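Maleylacetate reductase (Agrobacterium tumefaciens, PDB 3HL0) probably catalyses the NADH-dependent reduction of maleylacetate to 3-oxoadipate, as an NAD-binding member of the iron-containing alcohol dehydrogenase family. Local coordinates at residues A[104-107]-A[108-112]; A[40-43]-A[44-47]. All blocks are in the same frame, centred on the assembly; numbering follows the deposited sequence.

Contact 1: A[104-107]-A[108-112]; sequences KAIA and LRTDA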
ATOM      1  N   LYS A 104      18.283  -4.221   6.269  1.00  9.10           N
ATOM      2  CA  LYS A 104      19.523  -3.795   5.634  1.00  8.43           C
ATOM      3  C   LYS A 104      19.996  -2.467   6.217  1.00  8.43           C
ATOM      4  O   LYS A 104      21.205  -2.279   6.443  1.00  8.78           O
ATOM      5  CB  LYS A 104      19.339  -3.668   4.122  1.00  8.72           C
ATOM      6  CG  LYS A 104      19.286  -4.987   3.351  1.00 10.22           C
ATOM      7  CD  LYS A 104      18.846  -4.740   1.904  1.00  9.34           C
ATOM      8  CE  LYS A 104      19.303  -5.914   1.021  1.00  9.58           C
ATOM      9  NZ  LYS A 104      18.984  -5.629  -0.432  1.00  8.37           N
ATOM     10  N   ALA A 105      19.070  -1.538   6.444  1.00  7.54           N
ATOM     11  CA  ALA A 105      19.434  -0.227   6.986  1.00  7.94           C
ATOM     12  C   ALA A 105      19.938  -0.337   8.420  1.00  7.89           C
ATOM     13  O   ALA A 105      20.801   0.453   8.824  1.00  7.61           O
ATOM     14  CB  ALA A 105      18.250   0.750   6.904  1.00  8.68           C
ATOM     15  N   ILE A 106      19.383  -1.274   9.191  1.00  7.81           N
ATOM     16  CA  ILE A 106      19.867  -1.542  10.558  1.00  8.41           C
ATOM     17  C   ILE A 106      21.266  -2.168  10.464  1.00  9.39           C
ATOM     18  O   ILE A 106      22.166  -1.752  11.165  1.00  9.45           O
ATOM     19  CB  ILE A 106      18.892  -2.481  11.335  1.00  8.56           C
ATOM     20  CG1 ILE A 106      17.571  -1.769  11.596  1.00  9.15           C
ATOM     21  CG2 ILE A 106      19.530  -2.989  12.645  1.00  7.86           C
ATOM     22  CD1 ILE A 106      16.435  -2.735  12.021  1.00  9.30           C
ATOM     23  N   ALA A 107      21.461  -3.136   9.569  1.00  9.93           N
ATOM     24  CA  ALA A 107      22.786  -3.737   9.371  1.00  9.85           C
ATOM     25  C   ALA A 107      23.839  -2.688   8.986  1.00 10.47           C
ATOM     26  O   ALA A 107      24.985  -2.745   9.490  1.00 10.68           O
ATOM     27  CB  ALA A 107      22.717  -4.845   8.303  1.00 10.91           C
ATOM     28  N   LEU A 108      23.475  -1.739   8.134  1.00 10.95           N
ATOM     29  CA  LEU A 108      24.427  -0.671   7.748  1.00 12.21           C
ATOM     30  C   LEU A 108      24.977   0.083   8.962  1.00 12.45           C
ATOM     31  O   LEU A 108      26.141   0.491   8.981  1.00 12.80           O
ATOM     32  CB  LEU A 108      23.784   0.318   6.759  1.00 13.24           C
ATOM     33  CG  LEU A 108      24.585   1.523   6.269  1.00 15.20           C
ATOM     34  CD1 LEU A 108      25.758   1.056   5.404  1.00 17.87           C
ATOM     35  CD2 LEU A 108      23.671   2.395   5.447  1.00 18.14           C
ATOM     36  N   ARG A 109      24.143   0.235   9.982  1.00 12.08           N
ATOM     37  CA  ARG A 109      24.441   1.105  11.099  1.00 12.32           C
ATOM     38  C   ARG A 109      25.006   0.350  12.292  1.00 11.75           C
ATOM     39  O   ARG A 109      25.629   0.943  13.177  1.00 12.32           O
ATOM     40  CB  ARG A 109      23.167   1.853  11.500  1.00 11.68           C
ATOM     41  CG  ARG A 109      22.812   2.935  10.482  1.00 12.56           C
ATOM     42  CD  ARG A 109      21.372   3.355  10.583  1.00 14.68           C
ATOM     43  NE  ARG A 109      21.106   4.506   9.730  1.00 14.74           N
ATOM     44  CZ  ARG A 109      20.745   4.434   8.443  1.00 16.30           C
ATOM     45  NH1 ARG A 109      20.615   3.271   7.824  1.00 12.81           N
ATOM     46  NH2 ARG A 109      20.520   5.539   7.754  1.00 17.96           N
ATOM     47  N   THR A 110      24.806  -0.962  12.333  1.00 11.71           N
ATOM     48  CA  THR A 110      25.142  -1.741  13.528  1.00 11.26           C
ATOM     49  C   THR A 110      25.963  -2.996  13.219  1.00 12.40           C
ATOM     50  O   THR A 110      26.378  -3.719  14.142  1.00 12.83           O
ATOM     51  CB  THR A 110      23.874  -2.264  14.211  1.00 11.20           C
ATOM     52  OG1 THR A 110      23.272  -3.236  13.343  1.00 10.79           O
ATOM     53  CG2 THR A 110      22.859  -1.154  14.496  1.00 11.76           C
ATOM     54  N   ASP A 111      26.142  -3.285  11.938  1.00 13.59           N
ATOM     55  CA  ASP A 111      26.697  -4.561  11.465  1.00 16.34           C
ATOM     56  C   ASP A 111      25.934  -5.823  11.960  1.00 16.55           C
ATOM     57  O   ASP A 111      26.497  -6.923  12.006  1.00 17.12           O
ATOM     58  CB  ASP A 111      28.206  -4.663  11.742  1.00 17.91           C
ATOM     59  CG  ASP A 111      28.968  -5.317  10.588  1.00 22.19           C
ATOM     60  OD1 ASP A 111      28.562  -5.148   9.408  1.00 29.93           O
ATOM     61  OD2 ASP A 111      29.976  -5.998  10.872  1.00 29.91           O
ATOM     62  N   ALA A 112      24.652  -5.663  12.312  1.00 15.30           N
ATOM     63  CA  ALA A 112      23.791  -6.813  12.659  1.00 13.87           C
ATOM     64  C   ALA A 112      23.882  -7.846  11.546  1.00 13.54           C
ATOM     65  O   ALA A 112      23.839  -7.481  10.356  1.00 14.05           O
ATOM     66  CB  ALA A 112      22.328  -6.352  12.776  1.00 13.37           C
TER
HETATM   67  O   HOH W   1      27.900  -2.505   8.782  1.00 33.15           O
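Arg109 folds back along the last turns of helix 97-110 to reach the carbonyl of Ala105, one turn earlier. Its CB lies 3.8 Å from Ala105 O; CG passes alongside the same oxygen, and CD comes within 3.4 Å of it. The chain is extended from CG to NE, and a turn at chi4 (88°) swings NH1 back to donate to Ala105 O at 3.0 Å, where it also lies against the Ala105 methyl. The oxygen lies at the edge of the guanidinium, almost in its plane. The side chain thus takes over the carbonyl that the backbone N of Arg109 leaves behind, since that N bonds to Ile106 O instead, a 3-10-type step near the helix end.

Ile106 O accepts from Arg109 N and Thr110 OG1, which reach it from opposite faces of its carbonyl plane; Thr110 N adds a weak third bond. With chi1 at 68°, the Thr110 hydroxyl turns back toward the preceding turn, OG1 lying 2.9 Å from Ile106 O, and it also accepts from Ala112 N, forming an ST turn. Asp111, with positive phi, leaves the helix, yet its N still bonds to Ala107 O at 2.8 Å.

Gln132 of strand 129-134 takes a second bond from Arg109 NH1. Helix 73-85 packs against Ala105, Ile106 and Ala112, while Gln114 of strand 113-118 lies against Ala107, placing the helix end within the beta-alpha-beta unit 90-118.

Contact 2: A[40-43]-A[44-47]; sequences LSTP and QQKG. With NAD (nicotinamide-adenine-dinucleotide), chain D.
O2B of the NAD adenosine ribose is gripped by two side chains of this turn: Thr42 OG1 donates to it at 2.7 Å, and O2B in turn donates to Gln45 OE1 at 2.8 Å. Thr42 reaches the ribose because chi1 of 62° sets OG1 between its backbone N and carbonyl carbon. The neighbouring ribose hydroxyl, O3B, accepts from Gln44 NE2 at 2.8 Å; a bend at chi2 (77°) wraps the Gln44 chain beside the sugar. Beyond its bond to the ribose, the Gln45 amide runs on to the adenine, where NE2 lies 3.4 Å from NAD C5A and bonds to Thr119. Water 2, accepting from Thr42 N and donating to Gln45 OE1, adds a further link between the two residues.

The turn itself is held at Thr42 O, which accepts from the Ser41 hydroxyl (OG) at 2.9 Å and from Gln45 N at 3.3 Å, the two donors arriving from opposite faces of its plane. A weak bond from Lys46 N to Pro43 O carries the turn into the helix.

The segment follows strand 37-40 of the parallel sheet and leads into helix 46-56. Thr99 of helix 97-110 packs against Thr42, and Lys46 bonds to Gly136 of the second subunit.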
ATOM      1  N   LEU A  40      11.643  -8.270  12.574  1.00  8.99           N
ATOM      2  CA  LEU A  40      11.168  -7.057  11.930  1.00  8.02           C
ATOM      3  C   LEU A  40       9.955  -7.342  11.033  1.00  9.92           C
ATOM      4  O   LEU A  40       9.883  -8.385  10.378  1.00 10.42           O
ATOM      5  CB  LEU A  40      12.288  -6.498  11.024  1.00  8.83           C
ATOM      6  CG  LEU A  40      13.636  -6.242  11.678  1.00  8.11           C
ATOM      7  CD1 LEU A  40      14.560  -5.772  10.552  1.00  7.79           C
ATOM      8  CD2 LEU A  40      13.528  -5.205  12.802  1.00  8.73           C
ATOM      9  N   SER A  41       9.019  -6.398  10.984  1.00  9.60           N
ATOM     10  CA  SER A  41       7.895  -6.451  10.026  1.00 10.90           C
ATOM     11  C   SER A  41       7.289  -5.080   9.812  1.00 10.97           C
ATOM     12  O   SER A  41       7.634  -4.123  10.504  1.00 11.23           O
ATOM     13  CB  SER A  41       6.770  -7.385  10.518  1.00 11.04           C
ATOM     14  OG  SER A  41       6.057  -6.790  11.580  1.00 13.44           O
ATOM     15  N   THR A  42       6.408  -5.000   8.829  1.00 12.02           N
ATOM     16  CA  THR A  42       5.480  -3.892   8.689  1.00 13.89           C
ATOM     17  C   THR A  42       4.283  -4.087   9.642  1.00 15.19           C
ATOM     18  O   THR A  42       4.111  -5.162  10.266  1.00 15.00           O
ATOM     19  CB  THR A  42       4.909  -3.846   7.261  1.00 13.95           C
ATOM     20  OG1 THR A  42       4.191  -5.067   7.043  1.00 15.55           O
ATOM     21  CG2 THR A  42       5.975  -3.638   6.221  1.00 12.85           C
ATOM     22  N   PRO A  43       3.426  -3.060   9.769  1.00 16.29           N
ATOM     23  CA  PRO A  43       2.178  -3.307  10.532  1.00 17.78           C
ATOM     24  C   PRO A  43       1.281  -4.391   9.913  1.00 18.89           C
ATOM     25  O   PRO A  43       0.547  -5.086  10.627  1.00 20.42           O
ATOM     26  CB  PRO A  43       1.481  -1.944  10.481  1.00 16.91           C
ATOM     27  CG  PRO A  43       2.599  -0.948  10.367  1.00 16.28           C
ATOM     28  CD  PRO A  43       3.664  -1.618   9.527  1.00 16.15           C
ATOM     29  N   GLN A  44       1.348  -4.552   8.593  1.00 20.46           N
ATOM     30  CA  GLN A  44       0.490  -5.502   7.886  1.00 20.57           C
ATOM     31  C   GLN A  44       0.905  -6.955   8.090  1.00 20.17           C
ATOM     32  O   GLN A  44       0.171  -7.885   7.695  1.00 20.42           O
ATOM     33  CB  GLN A  44       0.428  -5.144   6.390  1.00 21.60           C
ATOM     34  CG  GLN A  44      -0.346  -3.831   6.099  1.00 25.49           C
ATOM     35  CD  GLN A  44       0.455  -2.564   6.419  1.00 30.37           C
ATOM     36  OE1 GLN A  44      -0.066  -1.649   7.051  1.00 32.38           O
ATOM     37  NE2 GLN A  44       1.728  -2.516   5.991  1.00 30.12           N
ATOM     38  N   GLN A  45       2.082  -7.165   8.685  1.00 17.86           N
ATOM     39  CA  GLN A  45       2.554  -8.515   8.981  1.00 17.75           C
ATOM     40  C   GLN A  45       2.985  -8.662  10.462  1.00 17.57           C
ATOM     41  O   GLN A  45       3.712  -9.600  10.815  1.00 17.89           O
ATOM     42  CB  GLN A  45       3.675  -8.902   8.027  1.00 17.35           C
ATOM     43  CG  GLN A  45       3.179  -9.208   6.612  1.00 16.37           C
ATOM     44  CD  GLN A  45       4.334  -9.436   5.635  1.00 15.28           C
ATOM     45  OE1 GLN A  45       4.946  -8.470   5.151  1.00 16.81           O
ATOM     46  NE2 GLN A  45       4.647 -10.713   5.357  1.00 14.95           N
ATOM     47  N   LYS A  46       2.464  -7.795  11.320  1.00 18.53           N
ATOM     48  CA  LYS A  46       2.852  -7.734  12.733  1.00 17.43           C
ATOM     49  C   LYS A  46       2.485  -9.017  13.501  1.00 19.40           C
ATOM     50  O   LYS A  46       3.245  -9.487  14.371  1.00 17.73           O
ATOM     51  CB  LYS A  46       2.181  -6.530  13.370  1.00 19.52           C
ATOM     52  CG  LYS A  46       2.229  -6.485  14.885  1.00 20.94           C
ATOM     53  CD  LYS A  46       1.374  -5.316  15.365  1.00 26.01           C
ATOM     54  CE  LYS A  46       1.730  -4.894  16.781  1.00 30.08           C
ATOM     55  NZ  LYS A  46       0.944  -5.614  17.843  1.00 33.28           N
ATOM     56  N   GLY A  47       1.303  -9.554  13.190  1.00 19.48           N
ATOM     57  CA  GLY A  47       0.840 -10.789  13.832  1.00 20.78           C
ATOM     58  C   GLY A  47       1.827 -11.914  13.580  1.00 20.22           C
ATOM     59  O   GLY A  47       2.210 -12.638  14.512  1.00 20.98           O
TER
HETATM   60  PA  NAD D 402       6.430  -4.272   0.331  1.00 18.28           P
HETATM   61  O1A NAD D 402       7.538  -4.910   1.095  1.00 16.69           O
HETATM   62  O2A NAD D 402       6.367  -2.793   0.298  1.00 20.49           O
HETATM   63  O5B NAD D 402       5.062  -4.973   0.754  1.00 19.35           O
HETATM   64  C5B NAD D 402       3.828  -4.353   0.376  1.00 21.86           C
HETATM   65  C4B NAD D 402       2.780  -4.763   1.400  1.00 20.35           C
HETATM   66  O4B NAD D 402       2.518  -6.158   1.259  1.00 22.16           O
HETATM   67  C3B NAD D 402       3.253  -4.513   2.844  1.00 21.82           C
HETATM   68  O3B NAD D 402       2.215  -3.932   3.655  1.00 26.20           O
HETATM   69  C2B NAD D 402       3.592  -5.912   3.305  1.00 21.87           C
HETATM   70  O2B NAD D 402       3.464  -6.086   4.702  1.00 19.52           O
HETATM   71  C1B NAD D 402       2.588  -6.780   2.534  1.00 18.62           C
HETATM   72  N9A NAD D 402       3.035  -8.184   2.364  1.00 18.30           N
HETATM   73  C8A NAD D 402       4.253  -8.618   1.876  1.00 19.30           C
HETATM   74  N7A NAD D 402       4.263  -9.970   1.870  1.00 17.61           N
HETATM   75  C5A NAD D 402       3.071 -10.429   2.365  1.00 18.67           C
HETATM   76  C6A NAD D 402       2.569 -11.711   2.584  1.00 20.87           C
HETATM   77  N6A NAD D 402       3.112 -12.839   2.058  1.00 17.06           N
HETATM   78  N1A NAD D 402       1.287 -11.789   3.130  1.00 19.59           N
HETATM   79  C2A NAD D 402       0.554 -10.656   3.408  1.00 21.13           C
HETATM   80  N3A NAD D 402       1.040  -9.394   3.184  1.00 20.06           N
HETATM   81  C4A NAD D 402       2.299  -9.295   2.665  1.00 18.54           C
HETATM   82  O3  NAD D 402       6.506  -4.674  -1.251  1.00 15.23           O
HETATM   83  PN  NAD D 402       7.747  -5.206  -2.152  1.00 15.51           P
HETATM   84  O1N NAD D 402       7.303  -4.981  -3.559  1.00 15.41           O
HETATM   85  O2N NAD D 402       8.039  -6.555  -1.671  1.00 14.13           O
HETATM   86  O5D NAD D 402       8.970  -4.222  -1.845  1.00 15.61           O
HETATM   87  C5D NAD D 402       9.057  -2.918  -2.412  1.00 18.01           C
HETATM   88  C4D NAD D 402      10.228  -2.211  -1.729  1.00 18.92           C
HETATM   89  O4D NAD D 402      11.381  -3.028  -1.870  1.00 17.82           O
HETATM   90  C3D NAD D 402      10.536  -0.902  -2.445  1.00 19.47           C
HETATM   91  O3D NAD D 402      11.025   0.025  -1.463  1.00 19.40           O
HETATM   92  C2D NAD D 402      11.630  -1.297  -3.408  1.00 20.29           C
HETATM   93  O2D NAD D 402      12.459  -0.217  -3.839  1.00 20.37           O
HETATM   94  C1D NAD D 402      12.389  -2.321  -2.583  1.00 18.47           C
HETATM   95  N1N NAD D 402      13.171  -3.254  -3.383  1.00 19.70           N
HETATM   96  C2N NAD D 402      14.515  -3.266  -3.163  1.00 18.89           C
HETATM   97  C3N NAD D 402      15.303  -4.131  -3.894  1.00 19.64           C
HETATM   98  C7N NAD D 402      16.733  -4.085  -3.546  1.00 20.23           C
HETATM   99  O7N NAD D 402      17.485  -4.988  -4.195  1.00 17.11           O
HETATM  100  N7N NAD D 402      17.225  -3.193  -2.652  1.00 18.78           N
HETATM  101  C4N NAD D 402      14.755  -5.058  -4.849  1.00 19.06           C
HETATM  102  C5N NAD D 402      13.375  -5.022  -5.061  1.00 19.02           C
HETATM  103  C6N NAD D 402      12.597  -4.110  -4.325  1.00 18.67           C
HETATM  104  O   HOH W   2       6.705  -7.380   7.064  1.00 11.55           O

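Overall arrangement
Both contacts belong to the N-terminal, parallel-sheet part of the chain, and contact 2 comes first in sequence. Their centres lie about 19 Å apart. Contact 2 follows strand 37-40, which is the immediate neighbour of strand 90-95 in the sheet; contact 1 closes the helix that joins strand 90-95 to strand 113-118. The two meet directly where Ile106 CD1 packs on Leu40 CD1, 3.9 Å away, so helix 97-110 rests on the strand that leads into the ribose-binding turn. This helix also links them through the cofactor: Gly97 and Ser98 at its start bond to NAD, and Lys104 touches the dinucleotide further along.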